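Prolyl 4-hydroxylase (Phytophthora capsici LT1534, PDB 6IUQ) probably hydroxylates prolyl residues at the 4-position, as an iron(II)- and 2-oxoglutarate-dependent oxygenase built on a double-stranded beta-helix core. Local coordinates at residues E281-C286 / V296-S301; R272-E277 / G317-L322; F13-E18 / L110-H115; H21-K26 / D41-H46. One frame throughout, in Å; residues are numbered along the deposited sequence.

From the N terminus, contact 3 closes the first and longest loop, bringing 13-18 to helix 108-115. Contact 4 is nested inside it, setting the end of helix 17-23 against the loop that follows strand 37-40. The two share helix 17-23 and touch directly, Leu113 CD1 lying 4.0 Å from Phe44 CE2. The chain then runs through the beta core before contact 2 opens at 272-277 and closes at helix 313-328, with contact 1 nested inside as the pairing of helices 276-287 and 296-311. Contacts 1 and 2 thus join the C-terminal helices to one another, and they lie on the opposite side of the chain's centre from contacts 3 and 4.

Contact 1: E281-C286 / V296-S301; sequences ESLMEC and VELLKS
Leu283 and Met284 (selenomethionine in this model) meet Leu298 and Leu299 where helix 276-287 packs on helix 296-311. The two segments, from helices that follow each other in the sequence, run antiparallel at 161°, their axes 9.9 Å apart. The side-chain contacts are all apolar. Leu283 points at the partner helix and brings CD2 to 3.8 Å from Leu298 CB, the two side chains crossing at about a right angle. Its other methyl, CD1, faces Leu299 CD1. Met284 starts out away from the partner but bends at chi2 and chi3, which swings CE back to 3.8 Å from Leu299 CD1. Leu299 answers with CG anti to its backbone N (chi1 178°), which puts CD1 and CD2 both near that CE, CD2 at 4.0 Å. Close by, Cys286 forms a disulfide with Cys152, anchoring this helix to the rest of the chain. The contact is methyl against methyl, methylene and main chain; it rests on shape and van der Waals packing at a partly buried edge, with no directional bond to fix its register.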
loop_
_atom_site.group_PDB
_atom_site.type_symbol
_atom_site.label_atom_id
_atom_site.label_comp_id
_atom_site.label_asym_id
_atom_site.label_seq_id
_atom_site.Cartn_x
_atom_site.Cartn_y
_atom_site.Cartn_z
ATOM N N GLU A 281 8.260 14.675 9.950
ATOM C CA GLU A 281 8.481 15.389 8.693
ATOM C C GLU A 281 7.255 15.350 7.786
ATOM O O GLU A 281 6.908 16.362 7.172
ATOM C CB GLU A 281 9.687 14.841 7.946
ATOM C CG GLU A 281 10.450 15.929 7.188
ATOM C CD GLU A 281 10.869 17.115 8.090
ATOM O OE1 GLU A 281 11.230 16.888 9.270
ATOM O OE2 GLU A 281 10.842 18.271 7.615
ATOM N N SER A 282 6.573 14.207 7.726
ATOM C CA SER A 282 5.348 14.140 6.929
ATOM C C SER A 282 4.336 15.131 7.472
ATOM O O SER A 282 3.668 15.802 6.707
ATOM C CB SER A 282 4.755 12.730 6.916
ATOM O OG SER A 282 5.449 11.897 6.006
ATOM N N LEU A 283 4.237 15.251 8.793
ATOM C CA LEU A 283 3.265 16.180 9.363
ATOM C C LEU A 283 3.649 17.641 9.074
ATOM O O LEU A 283 2.773 18.491 8.979
ATOM C CB LEU A 283 3.108 15.950 10.871
ATOM C CG LEU A 283 2.342 14.684 11.274
ATOM C CD1 LEU A 283 2.772 14.180 12.641
ATOM C CD2 LEU A 283 0.848 14.910 11.242
HETATM N N MSE A 284 4.945 17.928 8.924
HETATM C CA MSE A 284 5.389 19.272 8.537
HETATM C C MSE A 284 4.874 19.663 7.148
HETATM O O MSE A 284 4.457 20.801 6.949
HETATM C CB MSE A 284 6.912 19.385 8.581
HETATM C CG MSE A 284 7.492 19.321 9.989
HETATM SE SE MSE A 284 6.529 20.462 11.285
HETATM C CE MSE A 284 5.303 19.189 12.149
ATOM N N GLU A 285 4.896 18.723 6.200
ATOM C CA GLU A 285 4.313 18.932 4.871
ATOM C C GLU A 285 2.798 19.183 4.967
ATOM O O GLU A 285 2.269 20.071 4.306
ATOM C CB GLU A 285 4.591 17.735 3.961
ATOM C CG GLU A 285 6.053 17.562 3.551
ATOM C CD GLU A 285 6.356 16.153 3.019
ATOM O OE1 GLU A 285 5.392 15.387 2.748
ATOM O OE2 GLU A 285 7.554 15.810 2.882
ATOM N N CYS A 286 2.112 18.409 5.805
ATOM C CA CYS A 286 0.698 18.648 6.104
ATOM C C CYS A 286 0.464 20.068 6.620
ATOM O O CYS A 286 -0.534 20.710 6.258
ATOM C CB CYS A 286 0.175 17.635 7.133
ATOM S SG CYS A 286 0.117 15.913 6.554
ATOM N N VAL A 296 -3.577 20.633 12.538
ATOM C CA VAL A 296 -3.157 20.913 13.907
ATOM C C VAL A 296 -3.563 19.768 14.843
ATOM O O VAL A 296 -2.817 19.433 15.772
ATOM C CB VAL A 296 -3.741 22.247 14.417
ATOM C CG1 VAL A 296 -3.736 22.308 15.944
ATOM C CG2 VAL A 296 -2.964 23.407 13.843
ATOM N N GLU A 297 -4.720 19.149 14.602
ATOM C CA GLU A 297 -5.134 18.037 15.452
ATOM C C GLU A 297 -4.280 16.787 15.210
ATOM O O GLU A 297 -3.947 16.077 16.146
ATOM C CB GLU A 297 -6.612 17.715 15.257
ATOM C CG GLU A 297 -7.451 18.006 16.514
ATOM C CD GLU A 297 -6.782 17.531 17.824
ATOM O OE1 GLU A 297 -6.239 16.394 17.869
ATOM O OE2 GLU A 297 -6.784 18.313 18.812
ATOM N N LEU A 298 -3.903 16.535 13.959
ATOM C CA LEU A 298 -3.020 15.422 13.651
ATOM C C LEU A 298 -1.654 15.592 14.306
ATOM O O LEU A 298 -1.055 14.621 14.785
ATOM C CB LEU A 298 -2.833 15.278 12.138
ATOM C CG LEU A 298 -3.659 14.223 11.410
ATOM C CD1 LEU A 298 -3.353 14.250 9.923
ATOM C CD2 LEU A 298 -3.389 12.848 11.989
ATOM N N LEU A 299 -1.149 16.819 14.303
ATOM C CA LEU A 299 0.150 17.087 14.909
ATOM C C LEU A 299 0.086 16.946 16.422
ATOM O O LEU A 299 0.980 16.346 17.027
ATOM C CB LEU A 299 0.667 18.485 14.533
ATOM C CG LEU A 299 2.010 18.812 15.205
ATOM C CD1 LEU A 299 3.073 17.764 14.871
ATOM C CD2 LEU A 299 2.507 20.187 14.810
ATOM N N LYS A 300 -0.958 17.494 17.041
ATOM C CA LYS A 300 -1.087 17.402 18.493
ATOM C C LYS A 300 -1.208 15.937 18.902
ATOM O O LYS A 300 -0.719 15.529 19.942
ATOM C CB LYS A 300 -2.292 18.199 18.992
ATOM C CG LYS A 300 -2.048 19.680 19.084
ATOM C CD LYS A 300 -0.983 20.002 20.122
ATOM C CE LYS A 300 -0.226 21.278 19.755
ATOM N NZ LYS A 300 0.833 21.635 20.747
ATOM N N SER A 301 -1.850 15.148 18.053
ATOM C CA SER A 301 -2.039 13.730 18.314
ATOM C C SER A 301 -0.688 13.017 18.330
ATOM O O SER A 301 -0.397 12.216 19.217
ATOM C CB SER A 301 -2.984 13.134 17.268
ATOM O OG SER A 301 -3.131 11.754 17.468
#

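Contact 2: R272-E277 / G317-L322; sequences RGVYEE and GFIQRL
Ile319 meets the backbone of Gly273 and Val274 in a helix-to-helix packing of the C-terminal helical region, where the short helix 271-274 lies against helix 313-328. Ile319 points at the partner. Its CG2 is anti to the backbone N, with CG1 turned beside that nitrogen (chi1 -61°), and this sends the CG2 methyl forward, 3.6 Å from Gly273 C and 3.7 Å from Val274 N. With no side chain on Gly273, the methyl can settle directly on the main chain. Val274 leans across instead: its CG2 lies 3.9 Å from Leu322 CB, the two side chains crossing at about a right angle. The fit is thus one methyl on a bare backbone patch and another resting against Leu322, with Ile319 CG2 a looser neighbour.

The chain breaks helical geometry at Tyr275, which serves as N-cap of helix 276-287, and polar links gather round this bend. Arg323 makes a salt bridge with Glu277 and a weak hydrogen bond to Gly273 O, while Arg326 reaches Val274 O, also weakly. Leu258 and Leu261 of helix 254-262 touch Leu322 as well. Within helix 313-328, Leu322 CD1 sits 3.8 Å above the plane of the Phe318 ring, offset toward its rim.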
loop_
_atom_site.group_PDB
_atom_site.type_symbol
_atom_site.label_atom_id
_atom_site.label_comp_id
_atom_site.label_asym_id
_atom_site.label_seq_id
_atom_site.Cartn_x
_atom_site.Cartn_y
_atom_site.Cartn_z
ATOM N N ARG A 272 5.588 4.715 15.370
ATOM C CA ARG A 272 5.655 6.168 15.511
ATOM C C ARG A 272 6.877 6.540 16.340
ATOM O O ARG A 272 7.549 7.528 16.048
ATOM C CB ARG A 272 4.374 6.732 16.133
ATOM C CG ARG A 272 4.327 8.259 16.132
ATOM C CD ARG A 272 2.991 8.774 16.637
ATOM N NE ARG A 272 1.871 8.357 15.791
ATOM C CZ ARG A 272 1.416 9.045 14.751
ATOM N NH1 ARG A 272 1.987 10.202 14.396
ATOM N NH2 ARG A 272 0.387 8.571 14.056
ATOM N N GLY A 273 7.188 5.729 17.345
ATOM C CA GLY A 273 8.425 5.875 18.104
ATOM C C GLY A 273 9.667 5.588 17.282
ATOM O O GLY A 273 10.582 6.394 17.216
ATOM N N VAL A 274 9.708 4.440 16.618
ATOM C CA VAL A 274 10.899 4.106 15.848
ATOM C C VAL A 274 11.101 5.092 14.689
ATOM O O VAL A 274 12.218 5.509 14.404
ATOM C CB VAL A 274 10.835 2.662 15.325
ATOM C CG1 VAL A 274 12.034 2.368 14.444
ATOM C CG2 VAL A 274 10.749 1.676 16.483
ATOM N N TYR A 275 10.022 5.510 14.042
ATOM C CA TYR A 275 10.156 6.397 12.888
ATOM C C TYR A 275 9.645 7.816 13.161
ATOM O O TYR A 275 9.126 8.469 12.264
ATOM C CB TYR A 275 9.411 5.799 11.688
ATOM C CG TYR A 275 10.058 4.540 11.159
ATOM C CD1 TYR A 275 9.908 3.326 11.813
ATOM C CD2 TYR A 275 10.832 4.574 10.018
ATOM C CE1 TYR A 275 10.522 2.175 11.341
ATOM C CE2 TYR A 275 11.436 3.438 9.528
ATOM C CZ TYR A 275 11.278 2.240 10.194
ATOM O OH TYR A 275 11.880 1.114 9.707
ATOM N N GLU A 276 9.799 8.288 14.392
ATOM C CA GLU A 276 9.373 9.631 14.768
ATOM C C GLU A 276 9.769 10.716 13.772
ATOM O O GLU A 276 8.951 11.551 13.406
ATOM C CB GLU A 276 9.942 9.991 16.142
ATOM C CG GLU A 276 9.212 11.143 16.814
ATOM C CD GLU A 276 9.929 11.647 18.061
ATOM O OE1 GLU A 276 10.497 10.829 18.827
ATOM O OE2 GLU A 276 9.935 12.881 18.256
ATOM N N GLU A 277 11.016 10.703 13.323
ATOM C CA GLU A 277 11.500 11.743 12.425
ATOM C C GLU A 277 10.696 11.739 11.129
ATOM O O GLU A 277 10.257 12.796 10.653
ATOM C CB GLU A 277 12.992 11.564 12.125
ATOM C CG GLU A 277 13.907 11.609 13.348
ATOM C CD GLU A 277 13.763 10.376 14.248
ATOM O OE1 GLU A 277 13.241 9.329 13.786
ATOM O OE2 GLU A 277 14.149 10.461 15.432
ATOM N N GLY A 317 12.816 2.565 26.336
ATOM C CA GLY A 317 14.105 1.892 26.207
ATOM C C GLY A 317 14.087 0.875 25.065
ATOM O O GLY A 317 15.051 0.732 24.313
ATOM N N PHE A 318 12.963 0.181 24.917
ATOM C CA PHE A 318 12.813 -0.798 23.854
ATOM C C PHE A 318 12.830 -0.099 22.499
ATOM O O PHE A 318 13.568 -0.511 21.615
ATOM C CB PHE A 318 11.524 -1.599 24.052
ATOM C CG PHE A 318 11.297 -2.662 23.009
ATOM C CD1 PHE A 318 12.282 -3.604 22.734
ATOM C CD2 PHE A 318 10.095 -2.728 22.315
ATOM C CE1 PHE A 318 12.078 -4.577 21.768
ATOM C CE2 PHE A 318 9.880 -3.704 21.355
ATOM C CZ PHE A 318 10.873 -4.626 21.080
ATOM N N ILE A 319 12.040 0.969 22.355
ATOM C CA ILE A 319 11.992 1.763 21.123
ATOM C C ILE A 319 13.379 2.265 20.723
ATOM O O ILE A 319 13.753 2.212 19.548
ATOM C CB ILE A 319 11.059 3.005 21.261
ATOM C CG1 ILE A 319 9.596 2.623 21.560
ATOM C CG2 ILE A 319 11.118 3.851 20.024
ATOM C CD1 ILE A 319 8.869 2.043 20.445
ATOM N N GLN A 320 14.131 2.765 21.702
ATOM C CA GLN A 320 15.475 3.305 21.456
ATOM C C GLN A 320 16.456 2.231 20.974
ATOM O O GLN A 320 17.311 2.505 20.140
ATOM C CB GLN A 320 16.045 3.981 22.720
ATOM C CG GLN A 320 15.451 5.356 23.051
ATOM C CD GLN A 320 16.126 6.510 22.307
ATOM O OE1 GLN A 320 16.499 6.384 21.140
ATOM N NE2 GLN A 320 16.286 7.644 22.991
ATOM N N ARG A 321 16.348 1.020 21.513
ATOM C CA ARG A 321 17.151 -0.104 21.021
ATOM C C ARG A 321 16.789 -0.443 19.584
ATOM O O ARG A 321 17.661 -0.747 18.777
ATOM C CB ARG A 321 16.979 -1.340 21.906
ATOM C CG ARG A 321 17.613 -1.170 23.268
ATOM C CD ARG A 321 18.061 -2.489 23.829
ATOM N NE ARG A 321 18.698 -2.306 25.127
ATOM C CZ ARG A 321 20.008 -2.197 25.309
ATOM N NH1 ARG A 321 20.838 -2.253 24.272
ATOM N NH2 ARG A 321 20.485 -2.028 26.532
ATOM N N LEU A 322 15.504 -0.379 19.255
ATOM C CA LEU A 322 15.099 -0.605 17.870
ATOM C C LEU A 322 15.631 0.494 16.986
ATOM O O LEU A 322 16.059 0.234 15.865
ATOM C CB LEU A 322 13.579 -0.704 17.746
ATOM C CG LEU A 322 12.969 -1.849 18.561
ATOM C CD1 LEU A 322 11.470 -1.866 18.399
ATOM C CD2 LEU A 322 13.570 -3.180 18.143
#

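Contact 3: F13-E18 / L110-H115; sequences FTRDYE and LDALFH
Arg15 and Tyr17 lie over Ala112 in a small surface contact, where the extended lead-in to helix 17-23 passes helix 108-115 on the outside of the fold. Ala112 is the focus. Its CB points at the other segment and sits 3.6 Å above the guanidinium plane of Arg15, over the centre of the group, with CZ 3.7 Å from that CB. The arginine starts out extended, CG anti to the backbone N (chi1 -175°), then bends at chi3 to lay its flat end over the methyl. The charge is met by Glu109, whose OE2 forms a salt bridge with Arg15 NH2, so the helix that supplies the apolar platform also supplies the counter-ion.

Tyr17 comes in beside the arginine. Arg15 CG covers one face of its ring, 3.9 Å above the plane and toward the rim, and Tyr17 OH reaches to 3.8 Å from Ala112 CB. A water completes the join: it lies 2.7 Å from Tyr17 OH and donates to Ala112 O at 3.1 Å. On its inner side the same helix is firmly buried, Leu110 packing on Leu143 and Leu227 and Leu113 also on Leu227. This is the layering of the double-stranded beta-helix fold, in which helices back the larger sheet and, here, an N-terminal segment crosses outside one of them.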
loop_
_atom_site.group_PDB
_atom_site.type_symbol
_atom_site.label_atom_id
_atom_site.label_comp_id
_atom_site.label_asym_id
_atom_site.label_seq_id
_atom_site.Cartn_x
_atom_site.Cartn_y
_atom_site.Cartn_z
ATOM N N PHE A 13 -5.432 -3.022 -27.664
ATOM C CA PHE A 13 -5.015 -3.751 -26.468
ATOM C C PHE A 13 -5.706 -5.095 -26.324
ATOM O O PHE A 13 -6.706 -5.370 -26.971
ATOM C CB PHE A 13 -5.277 -2.918 -25.215
ATOM C CG PHE A 13 -6.733 -2.795 -24.870
ATOM C CD1 PHE A 13 -7.528 -1.856 -25.503
ATOM C CD2 PHE A 13 -7.302 -3.617 -23.901
ATOM C CE1 PHE A 13 -8.876 -1.740 -25.185
ATOM C CE2 PHE A 13 -8.642 -3.508 -23.569
ATOM C CZ PHE A 13 -9.436 -2.568 -24.212
ATOM N N THR A 14 -5.161 -5.918 -25.443
ATOM C CA THR A 14 -5.757 -7.202 -25.118
ATOM C C THR A 14 -6.038 -7.289 -23.628
ATOM O O THR A 14 -5.130 -7.123 -22.808
ATOM C CB THR A 14 -4.836 -8.376 -25.500
ATOM O OG1 THR A 14 -4.316 -8.166 -26.817
ATOM C CG2 THR A 14 -5.611 -9.673 -25.466
ATOM N N ARG A 15 -7.294 -7.534 -23.277
ATOM C CA ARG A 15 -7.632 -7.866 -21.908
ATOM C C ARG A 15 -7.002 -9.227 -21.619
ATOM O O ARG A 15 -7.616 -10.258 -21.871
ATOM C CB ARG A 15 -9.143 -7.896 -21.717
ATOM C CG ARG A 15 -9.597 -8.108 -20.300
ATOM C CD ARG A 15 -11.106 -8.187 -20.268
ATOM N NE ARG A 15 -11.739 -6.961 -20.755
ATOM C CZ ARG A 15 -13.039 -6.860 -21.020
ATOM N NH1 ARG A 15 -13.832 -7.918 -20.869
ATOM N NH2 ARG A 15 -13.546 -5.713 -21.450
ATOM N N ASP A 16 -5.771 -9.223 -21.109
ATOM C CA ASP A 16 -4.960 -10.445 -21.055
ATOM C C ASP A 16 -4.839 -11.028 -19.644
ATOM O O ASP A 16 -3.810 -10.856 -18.977
ATOM C CB ASP A 16 -3.556 -10.180 -21.631
ATOM C CG ASP A 16 -2.866 -11.464 -22.106
ATOM O OD1 ASP A 16 -3.313 -12.567 -21.705
ATOM O OD2 ASP A 16 -1.878 -11.372 -22.877
ATOM N N TYR A 17 -5.883 -11.743 -19.229
ATOM C CA TYR A 17 -5.979 -12.332 -17.899
ATOM C C TYR A 17 -4.858 -13.290 -17.564
ATOM O O TYR A 17 -4.408 -13.332 -16.433
ATOM C CB TYR A 17 -7.286 -13.098 -17.743
ATOM C CG TYR A 17 -8.553 -12.281 -17.779
ATOM C CD1 TYR A 17 -8.753 -11.224 -16.894
ATOM C CD2 TYR A 17 -9.577 -12.602 -18.672
ATOM C CE1 TYR A 17 -9.936 -10.495 -16.913
ATOM C CE2 TYR A 17 -10.762 -11.884 -18.696
ATOM C CZ TYR A 17 -10.936 -10.834 -17.808
ATOM O OH TYR A 17 -12.109 -10.117 -17.831
ATOM N N GLU A 18 -4.445 -14.089 -18.537
ATOM C CA GLU A 18 -3.373 -15.050 -18.324
ATOM C C GLU A 18 -2.029 -14.367 -18.067
ATOM O O GLU A 18 -1.250 -14.822 -17.232
ATOM C CB GLU A 18 -3.267 -15.997 -19.526
ATOM C CG GLU A 18 -1.950 -16.759 -19.578
ATOM C CD GLU A 18 -2.006 -17.995 -20.457
ATOM O OE1 GLU A 18 -2.964 -18.123 -21.256
ATOM O OE2 GLU A 18 -1.088 -18.839 -20.337
ATOM N N LEU A 110 -12.568 -1.210 -16.590
ATOM C CA LEU A 110 -12.496 -1.111 -15.133
ATOM C C LEU A 110 -13.466 -2.097 -14.494
ATOM O O LEU A 110 -13.166 -2.658 -13.446
ATOM C CB LEU A 110 -12.777 0.311 -14.665
ATOM C CG LEU A 110 -11.649 1.311 -14.932
ATOM C CD1 LEU A 110 -12.102 2.748 -14.642
ATOM C CD2 LEU A 110 -10.407 0.949 -14.112
ATOM N N ASP A 111 -14.612 -2.332 -15.136
ATOM C CA ASP A 111 -15.589 -3.286 -14.624
ATOM C C ASP A 111 -15.020 -4.704 -14.684
ATOM O O ASP A 111 -15.113 -5.459 -13.726
ATOM C CB ASP A 111 -16.896 -3.191 -15.414
ATOM C CG ASP A 111 -18.036 -3.993 -14.783
ATOM O OD1 ASP A 111 -17.850 -4.567 -13.679
ATOM O OD2 ASP A 111 -19.132 -4.036 -15.392
ATOM N N ALA A 112 -14.419 -5.060 -15.810
ATOM C CA ALA A 112 -13.738 -6.344 -15.948
ATOM C C ALA A 112 -12.583 -6.496 -14.958
ATOM O O ALA A 112 -12.315 -7.594 -14.468
ATOM C CB ALA A 112 -13.224 -6.518 -17.367
ATOM N N LEU A 113 -11.886 -5.406 -14.664
ATOM C CA LEU A 113 -10.819 -5.504 -13.674
ATOM C C LEU A 113 -11.447 -5.745 -12.310
ATOM O O LEU A 113 -10.937 -6.522 -11.532
ATOM C CB LEU A 113 -9.933 -4.258 -13.647
ATOM C CG LEU A 113 -8.759 -4.386 -12.658
ATOM C CD1 LEU A 113 -8.012 -5.712 -12.840
ATOM C CD2 LEU A 113 -7.788 -3.218 -12.771
ATOM N N PHE A 114 -12.578 -5.108 -12.040
ATOM C CA PHE A 114 -13.239 -5.307 -10.756
ATOM C C PHE A 114 -13.647 -6.768 -10.560
ATOM O O PHE A 114 -13.539 -7.292 -9.473
ATOM C CB PHE A 114 -14.468 -4.410 -10.622
ATOM C CG PHE A 114 -15.231 -4.623 -9.340
ATOM C CD1 PHE A 114 -14.915 -3.890 -8.203
ATOM C CD2 PHE A 114 -16.261 -5.555 -9.265
ATOM C CE1 PHE A 114 -15.613 -4.082 -7.018
ATOM C CE2 PHE A 114 -16.952 -5.759 -8.081
ATOM C CZ PHE A 114 -16.631 -5.019 -6.959
ATOM N N HIS A 115 -14.097 -7.417 -11.624
ATOM C CA HIS A 115 -14.590 -8.786 -11.552
ATOM C C HIS A 115 -13.501 -9.830 -11.723
ATOM O O HIS A 115 -13.712 -11.017 -11.490
ATOM C CB HIS A 115 -15.675 -9.003 -12.617
ATOM C CG HIS A 115 -17.001 -8.417 -12.242
ATOM N ND1 HIS A 115 -17.537 -7.317 -12.873
ATOM C CD2 HIS A 115 -17.894 -8.778 -11.287
ATOM C CE1 HIS A 115 -18.710 -7.033 -12.330
ATOM N NE2 HIS A 115 -18.945 -7.902 -11.365
HETATM O O HOH W 1 -13.542 -10.174 -15.554
#

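Contact 4: H21-K26 / D41-H46; sequences HNKISK and DDCFGH
The carbonyl O of Cys43 accepts a hydrogen bond from Arg19 NE of helix 17-23. Arg19 also gives NH2 to Asp42 O, so one guanidinium grips two successive carbonyls of the 41-46 loop. Lys23, a turn further along, adds van der Waals contact, its CG packing 3.7 Å from Cys43 O. Its chain leaves beside the backbone N and bends again at chi2 (-66°), which lays it along the loop: CE comes to 3.7 Å from Asp42 O, and NZ lies an equal 3.7 Å from Asp41 O, long for a bond. Asp41 O and Asp42 O, the latter 3.9 Å from Lys23 NZ, would probably help to stabilise the charged amine. At the root of the lysine, CB touches Cys43 SG at 4.0 Å, and the cysteine side chain also packs on Leu20 and Val205.

Asp203 holds the next part of the loop, accepting from the backbone N of Phe44 and of Gly45, and Asp41 is paired with Arg204. Past Lys23 the helix ends in an inverse gamma turn centred on Ile24. The whole is the C-terminal end of an N-terminal helix, packed on the loop that leaves edge strand 37-40 of the larger sheet in the double-stranded beta-helix fold.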
loop_
_atom_site.group_PDB
_atom_site.type_symbol
_atom_site.label_atom_id
_atom_site.label_comp_id
_atom_site.label_asym_id
_atom_site.label_seq_id
_atom_site.Cartn_x
_atom_site.Cartn_y
_atom_site.Cartn_z
ATOM N N HIS A 21 -2.237 -13.317 -14.471
ATOM C CA HIS A 21 -2.028 -14.475 -13.623
ATOM C C HIS A 21 -0.561 -14.903 -13.608
ATOM O O HIS A 21 -0.012 -15.199 -12.543
ATOM C CB HIS A 21 -2.906 -15.644 -14.065
ATOM C CG HIS A 21 -3.038 -16.705 -13.019
ATOM N ND1 HIS A 21 -2.099 -17.697 -12.844
ATOM C CD2 HIS A 21 -3.983 -16.908 -12.071
ATOM C CE1 HIS A 21 -2.463 -18.474 -11.839
ATOM N NE2 HIS A 21 -3.605 -18.019 -11.356
ATOM N N ASN A 22 0.089 -14.927 -14.772
ATOM C CA ASN A 22 1.491 -15.350 -14.817
ATOM C C ASN A 22 2.430 -14.322 -14.184
ATOM O O ASN A 22 3.495 -14.670 -13.677
ATOM C CB ASN A 22 1.930 -15.634 -16.255
ATOM C CG ASN A 22 1.217 -16.837 -16.853
ATOM O OD1 ASN A 22 0.705 -17.694 -16.132
ATOM N ND2 ASN A 22 1.178 -16.904 -18.177
ATOM N N LYS A 23 2.059 -13.049 -14.226
ATOM C CA LYS A 23 2.896 -12.040 -13.573
ATOM C C LYS A 23 2.877 -12.235 -12.062
ATOM O O LYS A 23 3.879 -12.016 -11.405
ATOM C CB LYS A 23 2.441 -10.631 -13.918
ATOM C CG LYS A 23 2.796 -10.221 -15.304
ATOM C CD LYS A 23 4.295 -10.134 -15.446
ATOM C CE LYS A 23 4.663 -9.429 -16.735
ATOM N NZ LYS A 23 6.088 -9.005 -16.674
ATOM N N ILE A 24 1.745 -12.669 -11.515
ATOM C CA ILE A 24 1.679 -12.918 -10.082
ATOM C C ILE A 24 2.163 -14.331 -9.781
ATOM O O ILE A 24 1.377 -15.228 -9.474
ATOM C CB ILE A 24 0.260 -12.705 -9.515
ATOM C CG1 ILE A 24 -0.332 -11.404 -10.051
ATOM C CG2 ILE A 24 0.308 -12.663 -7.986
ATOM C CD1 ILE A 24 0.563 -10.202 -9.779
ATOM N N SER A 25 3.478 -14.501 -9.853
ATOM C CA SER A 25 4.116 -15.812 -9.795
ATOM C C SER A 25 4.451 -16.253 -8.384
ATOM O O SER A 25 4.341 -15.477 -7.431
ATOM C CB SER A 25 5.395 -15.801 -10.632
ATOM O OG SER A 25 6.355 -14.936 -10.050
ATOM N N LYS A 26 4.850 -17.515 -8.259
ATOM C CA LYS A 26 5.358 -18.079 -7.008
ATOM C C LYS A 26 6.501 -17.237 -6.430
ATOM O O LYS A 26 6.549 -16.965 -5.235
ATOM C CB LYS A 26 5.829 -19.512 -7.251
ATOM C CG LYS A 26 6.661 -20.118 -6.148
ATOM C CD LYS A 26 5.824 -20.325 -4.916
ATOM C CE LYS A 26 6.513 -21.231 -3.904
ATOM N NZ LYS A 26 5.639 -21.371 -2.705
ATOM N N ASP A 41 7.013 -4.658 -12.880
ATOM C CA ASP A 41 7.001 -3.736 -14.000
ATOM C C ASP A 41 6.286 -4.349 -15.189
ATOM O O ASP A 41 6.303 -5.569 -15.365
ATOM C CB ASP A 41 8.424 -3.339 -14.386
ATOM C CG ASP A 41 9.038 -2.349 -13.401
ATOM O OD1 ASP A 41 8.396 -1.316 -13.106
ATOM O OD2 ASP A 41 10.152 -2.612 -12.916
ATOM N N ASP A 42 5.643 -3.482 -15.971
ATOM C CA ASP A 42 4.928 -3.837 -17.192
ATOM C C ASP A 42 3.968 -5.012 -16.982
ATOM O O ASP A 42 3.937 -5.974 -17.745
ATOM C CB ASP A 42 5.940 -4.116 -18.316
ATOM C CG ASP A 42 6.834 -2.919 -18.580
ATOM O OD1 ASP A 42 6.309 -1.857 -18.996
ATOM O OD2 ASP A 42 8.062 -3.022 -18.360
ATOM N N CYS A 43 3.163 -4.905 -15.938
ATOM C CA CYS A 43 2.350 -6.018 -15.485
ATOM C C CYS A 43 1.177 -6.307 -16.443
ATOM O O CYS A 43 1.035 -7.426 -16.911
ATOM C CB CYS A 43 1.865 -5.723 -14.058
ATOM S SG CYS A 43 0.883 -7.017 -13.298
ATOM N N PHE A 44 0.358 -5.305 -16.760
ATOM C CA PHE A 44 -0.804 -5.524 -17.621
ATOM C C PHE A 44 -0.448 -5.454 -19.103
ATOM O O PHE A 44 -1.159 -6.007 -19.948
ATOM C CB PHE A 44 -1.914 -4.504 -17.320
ATOM C CG PHE A 44 -2.591 -4.714 -15.997
ATOM C CD1 PHE A 44 -1.990 -4.293 -14.821
ATOM C CD2 PHE A 44 -3.829 -5.346 -15.928
ATOM C CE1 PHE A 44 -2.617 -4.501 -13.574
ATOM C CE2 PHE A 44 -4.475 -5.559 -14.690
ATOM C CZ PHE A 44 -3.865 -5.136 -13.514
ATOM N N GLY A 45 0.653 -4.776 -19.415
ATOM C CA GLY A 45 0.992 -4.482 -20.794
ATOM C C GLY A 45 0.527 -3.073 -21.106
ATOM O O GLY A 45 -0.429 -2.568 -20.506
ATOM N N HIS A 46 1.194 -2.434 -22.051
ATOM C CA HIS A 46 1.005 -1.014 -22.268
ATOM C C HIS A 46 -0.374 -0.647 -22.800
ATOM O O HIS A 46 -0.957 0.363 -22.388
ATOM C CB HIS A 46 2.078 -0.479 -23.223
ATOM C CG HIS A 46 2.029 1.004 -23.392
ATOM N ND1 HIS A 46 1.323 1.613 -24.405
ATOM C CD2 HIS A 46 2.546 2.001 -22.636
ATOM C CE1 HIS A 46 1.432 2.924 -24.285
ATOM N NE2 HIS A 46 2.167 3.186 -23.219
#